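Local structure of 2'-deoxycytidine 5'-triphosphate deaminase (Agrobacterium tumefaciens, 2R9Q) at residues A251-D256 / Y261-R266; G16-L21 / A41-R46; G117-F122 / A226-D231; K182-E187 / A191-N196; Y52-S57 / D68-F73. The protein probably catalyses the hydrolytic deamination of dCTP to dUTP, a step that feeds the synthesis of thymidylate. One frame throughout, in Å; residues are numbered along the deposited sequence.

Interaction 1 (A251-D256 / Y261-R266); sequences AELILD and YILVSR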
# COMPACT_ATOMS: atom_id res chain seq x y z
N ALA B 251 -14.38 11.85 22.24
CA ALA B 251 -14.71 12.56 21.01
C ALA B 251 -13.44 12.78 20.16
O ALA B 251 -12.83 13.86 20.19
CB ALA B 251 -15.39 13.88 21.32
N GLU B 252 -13.05 11.74 19.44
CA GLU B 252 -11.82 11.73 18.67
C GLU B 252 -11.78 10.58 17.65
O GLU B 252 -12.45 9.58 17.82
CB GLU B 252 -10.59 11.67 19.59
CG GLU B 252 -10.29 10.29 20.17
CD GLU B 252 -9.65 10.36 21.57
OE1 GLU B 252 -8.72 11.19 21.83
OE2 GLU B 252 -10.12 9.56 22.41
N LEU B 253 -10.96 10.76 16.62
CA LEU B 253 -10.89 9.84 15.51
C LEU B 253 -9.47 9.71 15.01
O LEU B 253 -8.88 10.69 14.63
CB LEU B 253 -11.76 10.38 14.36
CG LEU B 253 -11.85 9.55 13.10
CD1 LEU B 253 -12.50 8.19 13.40
CD2 LEU B 253 -12.61 10.36 12.01
N ILE B 254 -8.95 8.49 14.97
CA ILE B 254 -7.63 8.24 14.38
C ILE B 254 -7.77 8.25 12.87
O ILE B 254 -8.44 7.41 12.27
CB ILE B 254 -6.97 6.93 14.92
CG1 ILE B 254 -6.65 7.11 16.42
CG2 ILE B 254 -5.70 6.56 14.11
CD1 ILE B 254 -6.17 5.85 17.11
N LEU B 255 -7.11 9.24 12.28
CA LEU B 255 -6.97 9.40 10.86
C LEU B 255 -5.78 8.59 10.31
O LEU B 255 -4.63 9.00 10.47
CB LEU B 255 -6.78 10.88 10.54
CG LEU B 255 -7.89 11.91 10.80
CD1 LEU B 255 -7.39 13.29 10.38
CD2 LEU B 255 -9.21 11.54 10.11
N ASP B 256 -6.10 7.46 9.67
CA ASP B 256 -5.17 6.56 8.96
C ASP B 256 -4.87 7.27 7.66
O ASP B 256 -5.81 7.68 6.99
CB ASP B 256 -5.84 5.16 8.74
CG ASP B 256 -5.02 4.16 7.82
OD1 ASP B 256 -4.20 4.58 6.96
OD2 ASP B 256 -5.23 2.92 7.97
N TYR B 261 -11.94 10.40 4.80
CA TYR B 261 -12.98 10.56 5.78
C TYR B 261 -13.90 11.71 5.36
O TYR B 261 -13.44 12.78 5.00
CB TYR B 261 -12.39 10.83 7.17
CG TYR B 261 -11.51 9.72 7.74
CD1 TYR B 261 -12.05 8.75 8.57
CD2 TYR B 261 -10.18 9.63 7.40
CE1 TYR B 261 -11.28 7.72 9.06
CE2 TYR B 261 -9.41 8.61 7.89
CZ TYR B 261 -9.95 7.64 8.74
OH TYR B 261 -9.13 6.58 9.27
N ILE B 262 -15.21 11.48 5.41
CA ILE B 262 -16.19 12.56 5.20
C ILE B 262 -16.73 12.90 6.58
O ILE B 262 -17.36 12.08 7.24
CB ILE B 262 -17.36 12.17 4.24
CG1 ILE B 262 -16.84 11.86 2.84
CG2 ILE B 262 -18.38 13.29 4.17
CD1 ILE B 262 -17.85 11.11 1.99
N LEU B 263 -16.46 14.13 6.98
CA LEU B 263 -16.74 14.61 8.31
C LEU B 263 -17.46 15.94 8.27
O LEU B 263 -17.61 16.56 7.21
CB LEU B 263 -15.43 14.70 9.12
CG LEU B 263 -14.65 13.40 9.36
CD1 LEU B 263 -13.30 13.74 9.93
CD2 LEU B 263 -15.43 12.44 10.26
N VAL B 264 -17.93 16.38 9.44
CA VAL B 264 -18.75 17.58 9.55
C VAL B 264 -18.21 18.63 10.56
O VAL B 264 -17.71 18.31 11.63
CB VAL B 264 -20.31 17.22 9.72
CG1 VAL B 264 -20.51 15.89 10.38
CG2 VAL B 264 -21.07 18.31 10.44
N SER B 265 -18.31 19.89 10.15
CA SER B 265 -18.02 21.04 10.99
C SER B 265 -18.98 21.20 12.18
O SER B 265 -20.17 20.90 12.08
CB SER B 265 -18.01 22.33 10.15
OG SER B 265 -19.30 22.79 9.83
N ARG B 266 -18.48 21.68 13.31
CA ARG B 266 -19.35 22.07 14.43
C ARG B 266 -20.17 23.30 14.06
O ARG B 266 -21.36 23.36 14.35
CB ARG B 266 -18.55 22.36 15.69
CG ARG B 266 -17.84 21.17 16.28
CD ARG B 266 -17.38 21.45 17.70
NE ARG B 266 -16.66 22.70 17.72
CZ ARG B 266 -16.70 23.60 18.70
NH1 ARG B 266 -17.44 23.43 19.79
NH2 ARG B 266 -15.99 24.70 18.56

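Interaction 2 (G16-L21 / A41-R46); sequences GAIRAL and ASLDLR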
# COMPACT_ATOMS: atom_id res chain seq x y z
N GLY B 16 -25.68 35.82 -13.89
CA GLY B 16 -26.19 36.68 -14.94
C GLY B 16 -25.05 37.14 -15.82
O GLY B 16 -25.13 37.10 -17.03
N ALA B 17 -24.01 37.63 -15.17
CA ALA B 17 -22.76 37.98 -15.81
C ALA B 17 -22.09 36.80 -16.52
O ALA B 17 -21.58 36.96 -17.62
CB ALA B 17 -21.81 38.59 -14.79
N ILE B 18 -22.09 35.62 -15.91
CA ILE B 18 -21.48 34.44 -16.54
C ILE B 18 -22.25 34.16 -17.83
O ILE B 18 -21.67 33.89 -18.87
CB ILE B 18 -21.46 33.17 -15.63
CG1 ILE B 18 -20.55 33.36 -14.41
CG2 ILE B 18 -20.98 31.95 -16.44
CD1 ILE B 18 -20.75 32.34 -13.31
N ARG B 19 -23.58 34.22 -17.74
CA ARG B 19 -24.42 34.05 -18.92
C ARG B 19 -24.19 35.14 -19.98
O ARG B 19 -24.17 34.84 -21.14
CB ARG B 19 -25.89 33.97 -18.50
CG ARG B 19 -26.24 32.58 -18.01
CD ARG B 19 -27.68 32.42 -17.79
NE ARG B 19 -28.02 32.69 -16.40
CZ ARG B 19 -28.37 31.78 -15.50
NH1 ARG B 19 -28.44 30.49 -15.79
NH2 ARG B 19 -28.65 32.17 -14.27
N ALA B 20 -24.01 36.40 -19.55
CA ALA B 20 -23.68 37.51 -20.45
C ALA B 20 -22.36 37.28 -21.17
O ALA B 20 -22.25 37.56 -22.36
CB ALA B 20 -23.65 38.82 -19.70
N LEU B 21 -21.36 36.75 -20.45
CA LEU B 21 -20.07 36.33 -21.01
C LEU B 21 -20.21 35.28 -22.10
O LEU B 21 -19.45 35.29 -23.06
CB LEU B 21 -19.17 35.73 -19.93
CG LEU B 21 -18.40 36.60 -18.96
CD1 LEU B 21 -17.60 35.69 -18.05
CD2 LEU B 21 -17.52 37.59 -19.72
N ALA B 41 -22.40 31.75 -8.32
CA ALA B 41 -21.10 32.45 -8.37
C ALA B 41 -19.95 31.63 -9.00
O ALA B 41 -18.77 31.84 -8.67
CB ALA B 41 -20.72 32.90 -6.99
N SER B 42 -20.30 30.72 -9.92
CA SER B 42 -19.36 29.85 -10.63
C SER B 42 -20.06 29.13 -11.77
O SER B 42 -21.28 29.17 -11.90
CB SER B 42 -18.72 28.82 -9.68
OG SER B 42 -19.71 28.06 -9.00
N LEU B 43 -19.28 28.48 -12.60
CA LEU B 43 -19.76 27.65 -13.68
C LEU B 43 -19.11 26.25 -13.64
O LEU B 43 -17.89 26.11 -13.61
CB LEU B 43 -19.47 28.35 -14.99
CG LEU B 43 -19.56 27.60 -16.32
CD1 LEU B 43 -20.99 27.43 -16.80
CD2 LEU B 43 -18.68 28.31 -17.31
N ASP B 44 -19.94 25.22 -13.64
CA ASP B 44 -19.52 23.84 -13.94
C ASP B 44 -18.88 23.70 -15.32
O ASP B 44 -19.32 24.32 -16.30
CB ASP B 44 -20.68 22.86 -13.82
CG ASP B 44 -21.05 22.58 -12.38
OD1 ASP B 44 -20.50 23.27 -11.48
OD2 ASP B 44 -21.88 21.67 -12.15
N LEU B 45 -17.83 22.90 -15.34
CA LEU B 45 -17.07 22.58 -16.53
C LEU B 45 -17.36 21.14 -16.91
O LEU B 45 -17.46 20.27 -16.06
CB LEU B 45 -15.57 22.78 -16.29
CG LEU B 45 -15.07 24.16 -15.92
CD1 LEU B 45 -13.64 24.02 -15.35
CD2 LEU B 45 -15.15 25.12 -17.11
N ARG B 46 -17.48 20.89 -18.21
CA ARG B 46 -17.84 19.60 -18.73
C ARG B 46 -16.68 19.01 -19.50
O ARG B 46 -16.00 19.70 -20.23
CB ARG B 46 -19.03 19.71 -19.69
CG ARG B 46 -20.33 20.24 -19.11
CD ARG B 46 -21.38 20.40 -20.18
NE ARG B 46 -21.15 21.56 -21.06
CZ ARG B 46 -22.01 21.96 -22.00
NH1 ARG B 46 -21.72 23.00 -22.77
NH2 ARG B 46 -23.16 21.34 -22.18

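Interaction 3 (G117-F122 / A226-D231); sequences GRLDIF and AVVDVD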
# COMPACT_ATOMS: atom_id res chain seq x y z
N GLY B 117 -15.31 15.83 -4.38
CA GLY B 117 -14.55 15.55 -3.20
C GLY B 117 -15.07 14.36 -2.42
O GLY B 117 -14.29 13.61 -1.86
N ARG B 118 -16.40 14.18 -2.39
CA ARG B 118 -16.98 13.06 -1.67
C ARG B 118 -16.59 11.71 -2.28
O ARG B 118 -16.74 10.68 -1.62
CB ARG B 118 -18.50 13.12 -1.63
CG ARG B 118 -19.16 14.40 -1.23
CD ARG B 118 -18.99 14.82 0.20
NE ARG B 118 -19.36 16.24 0.31
CZ ARG B 118 -20.56 16.71 0.62
NH1 ARG B 118 -21.55 15.90 0.95
NH2 ARG B 118 -20.76 18.01 0.62
N LEU B 119 -16.12 11.71 -3.52
CA LEU B 119 -15.68 10.52 -4.18
C LEU B 119 -14.18 10.45 -4.24
O LEU B 119 -13.64 9.59 -4.93
CB LEU B 119 -16.22 10.45 -5.60
CG LEU B 119 -17.60 9.86 -5.91
CD1 LEU B 119 -18.59 10.07 -4.82
CD2 LEU B 119 -18.10 10.45 -7.24
N ASP B 120 -13.51 11.36 -3.54
CA ASP B 120 -12.05 11.38 -3.40
C ASP B 120 -11.34 11.40 -4.76
O ASP B 120 -10.39 10.65 -4.97
CB ASP B 120 -11.62 10.16 -2.55
CG ASP B 120 -10.24 10.30 -1.91
OD1 ASP B 120 -9.75 11.41 -1.55
OD2 ASP B 120 -9.65 9.23 -1.73
N ILE B 121 -11.83 12.23 -5.69
CA ILE B 121 -11.24 12.34 -7.03
C ILE B 121 -10.35 13.57 -7.05
O ILE B 121 -10.82 14.67 -6.86
CB ILE B 121 -12.27 12.43 -8.18
CG1 ILE B 121 -13.29 11.28 -8.09
CG2 ILE B 121 -11.53 12.45 -9.54
CD1 ILE B 121 -14.66 11.49 -8.87
N PHE B 122 -9.05 13.35 -7.23
CA PHE B 122 -8.08 14.41 -7.43
C PHE B 122 -8.27 15.01 -8.81
O PHE B 122 -8.35 14.29 -9.79
CB PHE B 122 -6.68 13.84 -7.22
CG PHE B 122 -5.57 14.71 -7.66
CD1 PHE B 122 -4.78 15.37 -6.70
CD2 PHE B 122 -5.25 14.84 -8.99
CE1 PHE B 122 -3.74 16.15 -7.08
CE2 PHE B 122 -4.18 15.63 -9.39
CZ PHE B 122 -3.43 16.29 -8.42
N ALA B 226 -17.45 -1.31 -6.57
CA ALA B 226 -17.89 -1.13 -7.95
C ALA B 226 -17.43 0.25 -8.42
O ALA B 226 -16.88 1.05 -7.64
CB ALA B 226 -19.44 -1.30 -8.05
N VAL B 227 -17.63 0.54 -9.71
CA VAL B 227 -17.22 1.80 -10.30
C VAL B 227 -18.31 2.82 -9.99
O VAL B 227 -19.46 2.46 -9.94
CB VAL B 227 -16.96 1.68 -11.83
CG1 VAL B 227 -15.89 0.65 -12.09
CG2 VAL B 227 -18.25 1.32 -12.57
N VAL B 228 -17.95 4.07 -9.72
CA VAL B 228 -18.95 5.09 -9.49
C VAL B 228 -19.19 5.91 -10.73
O VAL B 228 -18.28 6.57 -11.18
CB VAL B 228 -18.59 6.05 -8.34
CG1 VAL B 228 -19.72 7.09 -8.20
CG2 VAL B 228 -18.39 5.30 -7.07
N ASP B 229 -20.42 5.86 -11.26
CA ASP B 229 -20.86 6.78 -12.31
C ASP B 229 -21.11 8.17 -11.72
O ASP B 229 -22.00 8.38 -10.91
CB ASP B 229 -22.11 6.25 -13.04
CG ASP B 229 -22.33 6.90 -14.42
OD1 ASP B 229 -22.15 8.13 -14.55
OD2 ASP B 229 -22.71 6.17 -15.37
N VAL B 230 -20.27 9.12 -12.14
CA VAL B 230 -20.27 10.48 -11.64
C VAL B 230 -21.47 11.29 -12.12
O VAL B 230 -21.80 12.32 -11.54
CB VAL B 230 -18.93 11.22 -11.99
CG1 VAL B 230 -17.72 10.39 -11.51
CG2 VAL B 230 -18.84 11.60 -13.49
N ASP B 231 -22.11 10.82 -13.18
CA ASP B 231 -23.40 11.38 -13.64
C ASP B 231 -24.62 10.84 -12.86
O ASP B 231 -25.62 11.49 -12.82
CB ASP B 231 -23.58 11.17 -15.14
CG ASP B 231 -22.48 11.81 -15.98
OD1 ASP B 231 -21.63 12.53 -15.43
OD2 ASP B 231 -22.46 11.60 -17.21

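Interaction 4 (K182-E187 / A191-N196); sequences KLHETE and ASENPN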
# COMPACT_ATOMS: atom_id res chain seq x y z
N LYS B 182 -18.41 42.67 11.00
CA LYS B 182 -19.62 43.46 10.73
C LYS B 182 -20.73 42.71 9.97
O LYS B 182 -21.90 42.86 10.29
CB LYS B 182 -19.26 44.73 9.96
CG LYS B 182 -18.41 45.71 10.77
CD LYS B 182 -18.28 47.07 10.05
CE LYS B 182 -16.85 47.71 10.21
NZ LYS B 182 -16.76 49.17 9.81
N LEU B 183 -20.36 41.93 8.95
CA LEU B 183 -21.33 41.11 8.21
C LEU B 183 -22.01 40.07 9.10
O LEU B 183 -23.18 39.79 8.91
CB LEU B 183 -20.68 40.41 7.01
CG LEU B 183 -21.57 39.56 6.10
CD1 LEU B 183 -22.67 40.40 5.47
CD2 LEU B 183 -20.74 38.87 5.04
N HIS B 184 -21.27 39.52 10.06
CA HIS B 184 -21.82 38.63 11.09
C HIS B 184 -22.79 39.36 12.01
O HIS B 184 -23.73 38.75 12.51
CB HIS B 184 -20.70 37.95 11.92
CG HIS B 184 -21.22 37.04 13.01
ND1 HIS B 184 -21.04 37.31 14.34
CD2 HIS B 184 -21.93 35.89 12.95
CE1 HIS B 184 -21.62 36.36 15.06
NE2 HIS B 184 -22.16 35.49 14.24
N GLU B 185 -22.57 40.66 12.24
CA GLU B 185 -23.51 41.49 13.02
C GLU B 185 -24.78 41.72 12.21
O GLU B 185 -25.88 41.41 12.68
CB GLU B 185 -22.89 42.83 13.43
N THR B 186 -24.63 42.23 10.99
CA THR B 186 -25.77 42.50 10.11
C THR B 186 -26.53 41.21 9.73
O THR B 186 -27.71 41.07 10.04
CB THR B 186 -25.39 43.34 8.84
OG1 THR B 186 -26.40 43.21 7.84
CG2 THR B 186 -24.07 42.92 8.24
N GLU B 187 -25.82 40.28 9.10
CA GLU B 187 -26.34 38.96 8.75
C GLU B 187 -25.79 37.96 9.78
O GLU B 187 -24.99 38.34 10.64
CB GLU B 187 -25.89 38.60 7.35
CG GLU B 187 -26.15 39.70 6.30
CD GLU B 187 -27.55 39.64 5.69
OE1 GLU B 187 -28.43 38.98 6.29
OE2 GLU B 187 -27.77 40.24 4.62
N ALA B 191 -23.98 30.52 13.45
CA ALA B 191 -25.09 30.48 14.41
C ALA B 191 -24.56 30.38 15.85
O ALA B 191 -24.87 29.45 16.57
CB ALA B 191 -26.02 29.31 14.11
N SER B 192 -23.78 31.38 16.26
CA SER B 192 -23.04 31.34 17.52
C SER B 192 -22.27 32.67 17.72
O SER B 192 -21.36 32.98 16.95
CB SER B 192 -22.06 30.17 17.51
OG SER B 192 -21.38 30.07 18.75
N GLU B 193 -22.66 33.43 18.74
CA GLU B 193 -22.12 34.78 19.00
C GLU B 193 -20.93 34.78 19.99
O GLU B 193 -21.12 34.60 21.19
CB GLU B 193 -23.22 35.71 19.48
CG GLU B 193 -24.27 36.00 18.39
CD GLU B 193 -25.46 36.83 18.88
OE1 GLU B 193 -25.23 37.84 19.60
OE2 GLU B 193 -26.62 36.47 18.54
N ASN B 194 -19.70 34.97 19.48
CA ASN B 194 -19.44 35.14 18.04
C ASN B 194 -18.24 34.29 17.56
O ASN B 194 -17.50 33.75 18.39
CB ASN B 194 -19.42 36.65 17.64
CG ASN B 194 -18.32 37.46 18.32
OD1 ASN B 194 -17.17 37.46 17.88
ND2 ASN B 194 -18.70 38.22 19.34
N PRO B 195 -18.06 34.12 16.23
CA PRO B 195 -17.05 33.19 15.73
C PRO B 195 -15.61 33.63 15.94
O PRO B 195 -15.35 34.76 16.32
CB PRO B 195 -17.34 33.16 14.22
CG PRO B 195 -17.85 34.52 13.95
CD PRO B 195 -18.76 34.78 15.10
N ASN B 196 -14.69 32.70 15.67
CA ASN B 196 -13.26 33.00 15.56
C ASN B 196 -12.91 33.46 14.15
O ASN B 196 -12.57 32.64 13.30
CB ASN B 196 -12.42 31.77 15.95
CG ASN B 196 -10.92 32.00 15.75
OD1 ASN B 196 -10.48 33.13 15.53
ND2 ASN B 196 -10.14 30.93 15.84

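Interaction 5 (Y52-S57 / D68-F73); sequences YRVRAS and DKLNRF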
# COMPACT_ATOMS: atom_id res chain seq x y z
N TYR B 52 -6.91 11.50 -22.14
CA TYR B 52 -5.57 11.06 -22.37
C TYR B 52 -4.98 10.51 -21.10
O TYR B 52 -4.89 11.19 -20.09
CB TYR B 52 -4.71 12.20 -22.89
CG TYR B 52 -5.15 12.78 -24.20
CD1 TYR B 52 -4.97 12.08 -25.39
CD2 TYR B 52 -5.76 14.03 -24.25
CE1 TYR B 52 -5.35 12.63 -26.60
CE2 TYR B 52 -6.14 14.58 -25.44
CZ TYR B 52 -5.93 13.89 -26.62
OH TYR B 52 -6.35 14.47 -27.81
N ARG B 53 -4.62 9.24 -21.16
CA ARG B 53 -4.01 8.57 -20.06
C ARG B 53 -2.52 8.90 -20.09
O ARG B 53 -1.87 8.80 -21.11
CB ARG B 53 -4.29 7.09 -20.09
CG ARG B 53 -3.86 6.43 -18.80
CD ARG B 53 -3.00 5.30 -19.04
NE ARG B 53 -2.73 4.54 -17.82
CZ ARG B 53 -1.53 4.39 -17.27
NH1 ARG B 53 -0.46 4.99 -17.77
NH2 ARG B 53 -1.41 3.65 -16.20
N VAL B 54 -2.03 9.41 -18.96
CA VAL B 54 -0.65 9.88 -18.86
C VAL B 54 0.07 9.13 -17.74
O VAL B 54 -0.52 8.53 -16.86
CB VAL B 54 -0.53 11.47 -18.77
CG1 VAL B 54 -1.11 12.12 -20.04
CG2 VAL B 54 -1.14 12.07 -17.48
N ARG B 55 1.38 9.11 -17.88
CA ARG B 55 2.31 8.51 -16.94
C ARG B 55 2.44 9.41 -15.71
O ARG B 55 2.53 8.95 -14.60
CB ARG B 55 3.64 8.30 -17.69
CG ARG B 55 4.93 8.12 -16.93
CD ARG B 55 5.15 6.67 -16.69
NE ARG B 55 6.47 6.32 -16.19
CZ ARG B 55 7.58 6.30 -16.93
NH1 ARG B 55 7.58 6.68 -18.20
NH2 ARG B 55 8.72 5.90 -16.37
N ALA B 56 2.38 10.72 -15.93
CA ALA B 56 2.47 11.68 -14.85
C ALA B 56 1.81 13.00 -15.19
O ALA B 56 1.75 13.40 -16.33
CB ALA B 56 3.96 11.90 -14.48
N SER B 57 1.30 13.66 -14.15
CA SER B 57 1.00 15.09 -14.15
C SER B 57 2.23 15.98 -14.43
O SER B 57 3.36 15.65 -14.11
CB SER B 57 0.40 15.46 -12.78
OG SER B 57 0.20 16.85 -12.65
N ASP B 68 0.86 20.63 -26.84
CA ASP B 68 2.25 20.29 -27.16
C ASP B 68 2.88 19.31 -26.18
O ASP B 68 3.44 18.29 -26.58
CB ASP B 68 3.12 21.55 -27.22
CG ASP B 68 2.74 22.47 -28.37
OD1 ASP B 68 2.07 22.02 -29.32
OD2 ASP B 68 3.11 23.66 -28.30
N LYS B 69 2.79 19.62 -24.90
CA LYS B 69 3.29 18.69 -23.88
C LYS B 69 2.66 17.28 -24.01
O LYS B 69 3.38 16.28 -23.99
CB LYS B 69 3.08 19.29 -22.48
CG LYS B 69 3.97 20.48 -22.22
CD LYS B 69 5.43 20.08 -21.88
CE LYS B 69 5.70 20.00 -20.38
NZ LYS B 69 6.43 21.17 -19.82
N LEU B 70 1.34 17.22 -24.14
CA LEU B 70 0.63 15.99 -24.48
C LEU B 70 1.26 15.25 -25.66
O LEU B 70 1.60 14.09 -25.55
CB LEU B 70 -0.85 16.32 -24.79
CG LEU B 70 -1.96 15.92 -23.80
CD1 LEU B 70 -1.46 15.90 -22.38
CD2 LEU B 70 -3.18 16.83 -23.94
N ASN B 71 1.42 15.93 -26.79
CA ASN B 71 2.07 15.37 -27.99
C ASN B 71 3.56 15.01 -27.79
O ASN B 71 4.14 14.28 -28.60
CB ASN B 71 1.99 16.37 -29.15
CG ASN B 71 0.57 16.63 -29.62
OD1 ASN B 71 -0.38 16.00 -29.16
ND2 ASN B 71 0.43 17.58 -30.53
N ARG B 72 4.17 15.53 -26.72
CA ARG B 72 5.54 15.17 -26.36
C ARG B 72 5.61 13.86 -25.55
O ARG B 72 6.71 13.34 -25.29
CB ARG B 72 6.16 16.30 -25.54
CG ARG B 72 7.66 16.29 -25.46
CD ARG B 72 8.13 17.55 -24.77
NE ARG B 72 8.27 17.40 -23.33
CZ ARG B 72 8.60 18.38 -22.50
NH1 ARG B 72 8.80 19.61 -22.96
NH2 ARG B 72 8.71 18.15 -21.19
N PHE B 73 4.45 13.36 -25.14
CA PHE B 73 4.36 12.12 -24.39
C PHE B 73 3.72 11.10 -25.32
O PHE B 73 3.99 9.92 -25.24
CB PHE B 73 3.51 12.31 -23.12
CG PHE B 73 4.04 13.35 -22.16
CD1 PHE B 73 5.32 13.26 -21.63
CD2 PHE B 73 3.24 14.41 -21.76
CE1 PHE B 73 5.81 14.22 -20.75
CE2 PHE B 73 3.73 15.39 -20.87
CZ PHE B 73 5.01 15.29 -20.38

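Interaction 1 (A251-D256 / Y261-R266)
Asp256 and Tyr261 make the polar part of this contact. The backbone N of Asp256 donates to Tyr261 OH at 3.2 Å, and with an N-H...O angle of 169° the bond is almost straight. Tyr261 OH also lies 3.2 Å from Ile254 O, so the phenol end is set beside the backbone where the strand 252-255 gives way to a turn. Asp256 O sits at the ring edge, in its plane.

The apolar part is built round the same ring. Leu255 CD2 rests over one face of the Tyr261 ring in a CH-pi contact, 3.7 Å from its centroid and 23° off the ring normal, displaced toward CD2 and CE2. With CG of Tyr261 anti to its own carbonyl carbon (chi1 -62°), the ring is laid across toward the other strand. Leu253 approaches obliquely, its CD2 being 3.8 Å from Tyr261 CD1. That same methyl meets Leu263 CD2 at 3.9 Å, two leucines reaching tip to tip. The case illustrates how strands that share no backbone ladder can be joined by side chains, for the axes of these short strands come no closer than 10.6 Å.

Each strand is paired elsewhere: 252-255 lies antiparallel to 324-327, and 261-269 runs between 216-221 and 311-319. Leu245 of strand 242-246 touches both Leu253 and Tyr261, while Leu326 and Val317 close on Leu255 and Leu263.

Interaction 2 (G16-L21 / A41-R46)
The peptide group joining Ser42 to Leu43 is the flat element here, and the CD1 methyl of Ile18 stands over one of its faces, 3.5 Å from Ser42 O and 3.6 Å from Ser42 C. This is a dispersion contact of a methyl with a carbonyl, made by an extended branch: the second torsion of Ile18 (165°) carries CD1 straight out from the helix toward the strand. Ala41 C marks the fringe of the same approach, 4.4 Å from Ile18 CD1.

The shorter branch works separately. Ile18 CG2 meets Leu43 CB at 4.2 Å, the two side chains passing at a slant, so one isoleucine straddles a peptide group and the root of the next side chain. The arrangement is a helix laid on a beta sheet within the N-terminal dUTPase-like domain: helix 15-23 packs beside strand 42-46, which is paired antiparallel with 38-39 and 162-170.

Val38 touches both Ile18 and Leu43, and Phe168 of strand 162-170 adds an aromatic neighbour to Ile18. One residue further on, Asp44 OD2 is held by salt bridges to Arg162 and Lys113. On the helix, regular backbone bonds run from Ala20 N to Gly16 O and from Leu21 N to Ala17 O, each 2.8 Å long.

Interaction 3 (G117-F122 / A226-D231)
Val228 carries its CG1 opposite the backbone N (chi1 180°), and this methyl is thereby aimed at Leu119. Leu119, its CG opposite the carbonyl carbon, answers with CD2, and the two side chains reach toward each other tip to tip at 3.9 Å between Leu119 CD2 and Val228 CG1. Ile121, two residues on, is extended about its second torsion (160°), which sends CD1 obliquely onto Val230 CG1 at 4.2 Å. Val230 CG1 is shared, since Leu119 CD2 also lies 4.3 Å from it. Four buried side chains thus fit together with purely apolar contacts.

Polar groups shape the backbones to either side. Asp229 OD1 accepts from Asp231 N at 3.0 Å and a bent 143°, using the lone pair turned away from its partner oxygen; this is an Asx turn, and Arg158 pins it by salt bridges to Asp229 OD1 and Asp231 OD2. On the other segment Asp120 N bonds to Gly117 O, 2.9 Å, where helix 114-118 turns into strand 121-127. Leu119 also packs on an apolar side chain of a bound peptide, to whose backbone Arg118 NH1 is bonded.

As an example of how tandem domains are sewn together, the contact joins the two dUTPase-like family regions: strand 228-229, from the C-terminal one, runs parallel to 155-157 of the N-terminal one in a small mixed sheet.

Interaction 4 (K182-E187 / A191-N196)
A helix end folded back upon by its own following loop is the setting: near the end of helix 177-186, His184 points toward the loop 191-196, which returns to lay Pro195 on its imidazole. Pro195 CD sits over one face of the His184 ring in a CH-pi contact, 3.5 Å from its centroid and 20° off the normal. It leans toward CE1, where the His184 CE1 to Pro195 CD distance is 3.3 Å. Asn194 CB comes in obliquely, 3.4 Å from His184 CE1, while its first torsion (62°) turns the amide away from the ring; ring and amide planes differ by 55°. Glu193 adds only a fringe, with CG 4.3 Å from His184 CE1.

The loop turns through a cis peptide bond between Glu193 and Asn194. The rotation of the imidazole is fixed from its far end as well, because His184 NE2 is hydrogen-bonded to Val190 O, just before the loop segment; Ser192 O lies further off, 3.8 Å from His184 NE2.

This surface contact is attached to the C-terminal domain at several points. Ala191 makes backbone bonds with Ala268 of strand 261-269, Asn196 does so with Ala203 of strand 202-205, and on the helix Leu183 packs against Leu189 and Pro272.

Interaction 5 (Y52-S57 / D68-F73)
Lys69 NZ, one residue before the Leu70 that meets Tyr52, is gripped by three groups: the carbonyl oxygens of Met59 and Pro60, and, through a salt bridge, Glu327 OE2 of the second subunit. The motif is a short helix, 66-71, laid against strand 50-54 of an antiparallel sheet in the N-terminal dUTPase-like domain, and the lysine ties that helix both to the preceding loop and to the subunit interface.

Across the contact itself the meeting is apolar. Leu70 stands at about a right angle to Tyr52, and its CD2 lies 3.8 Å from Tyr52 CD2 and 4.0 Å from Tyr52 CE2, oblique to the ring. Its other methyl, CD1, only just reaches Val54 CG1, at 4.5 Å. One leucine thus spans two residues on the same side of the strand, a simple instance of a helix gripping alternate strand positions. With the first torsion at -108°, off the staggered values, Leu70 splays its two methyls toward Tyr52 and Val54. Phe58 packs on Leu70 and its ring also meets that of Phe73.

Around Arg72 and Phe73 the backbone makes i to i-3 bonds of the 3-10 type: Phe73 N donates to Leu70 O at 3.0 Å, and Arg72 N to Lys69 O at 2.9 Å. Back at the lysine, the aliphatic chain is folded so that Lys69 CD lies over one face of the Arg72 guanidinium, toward its rim, 3.5 Å above its plane.

Interactions 2 and 5 belong to the N-terminal family region, interactions 1 and 4 to the C-terminal one, and interaction 3 bridges the two. Interactions 2 and 5 come first along the chain, their centres 29 Å apart, on consecutive strands 42-46 and 50-54. Interaction 4 lies within the long loop that interaction 3 closes, and interaction 1 follows. Interactions 4 and 5 are the most widely separated, with centres about 48 Å apart, whereas interactions 1 and 3 touch through Ile262 CD1 and Arg118 O, 3.8 Å apart. Interactions 3 and 5 both reach the antiparallel sheet that contains strands 50-54 and 121-127. Interaction 3 is thus one of the places where the two dUTPase-like family regions meet.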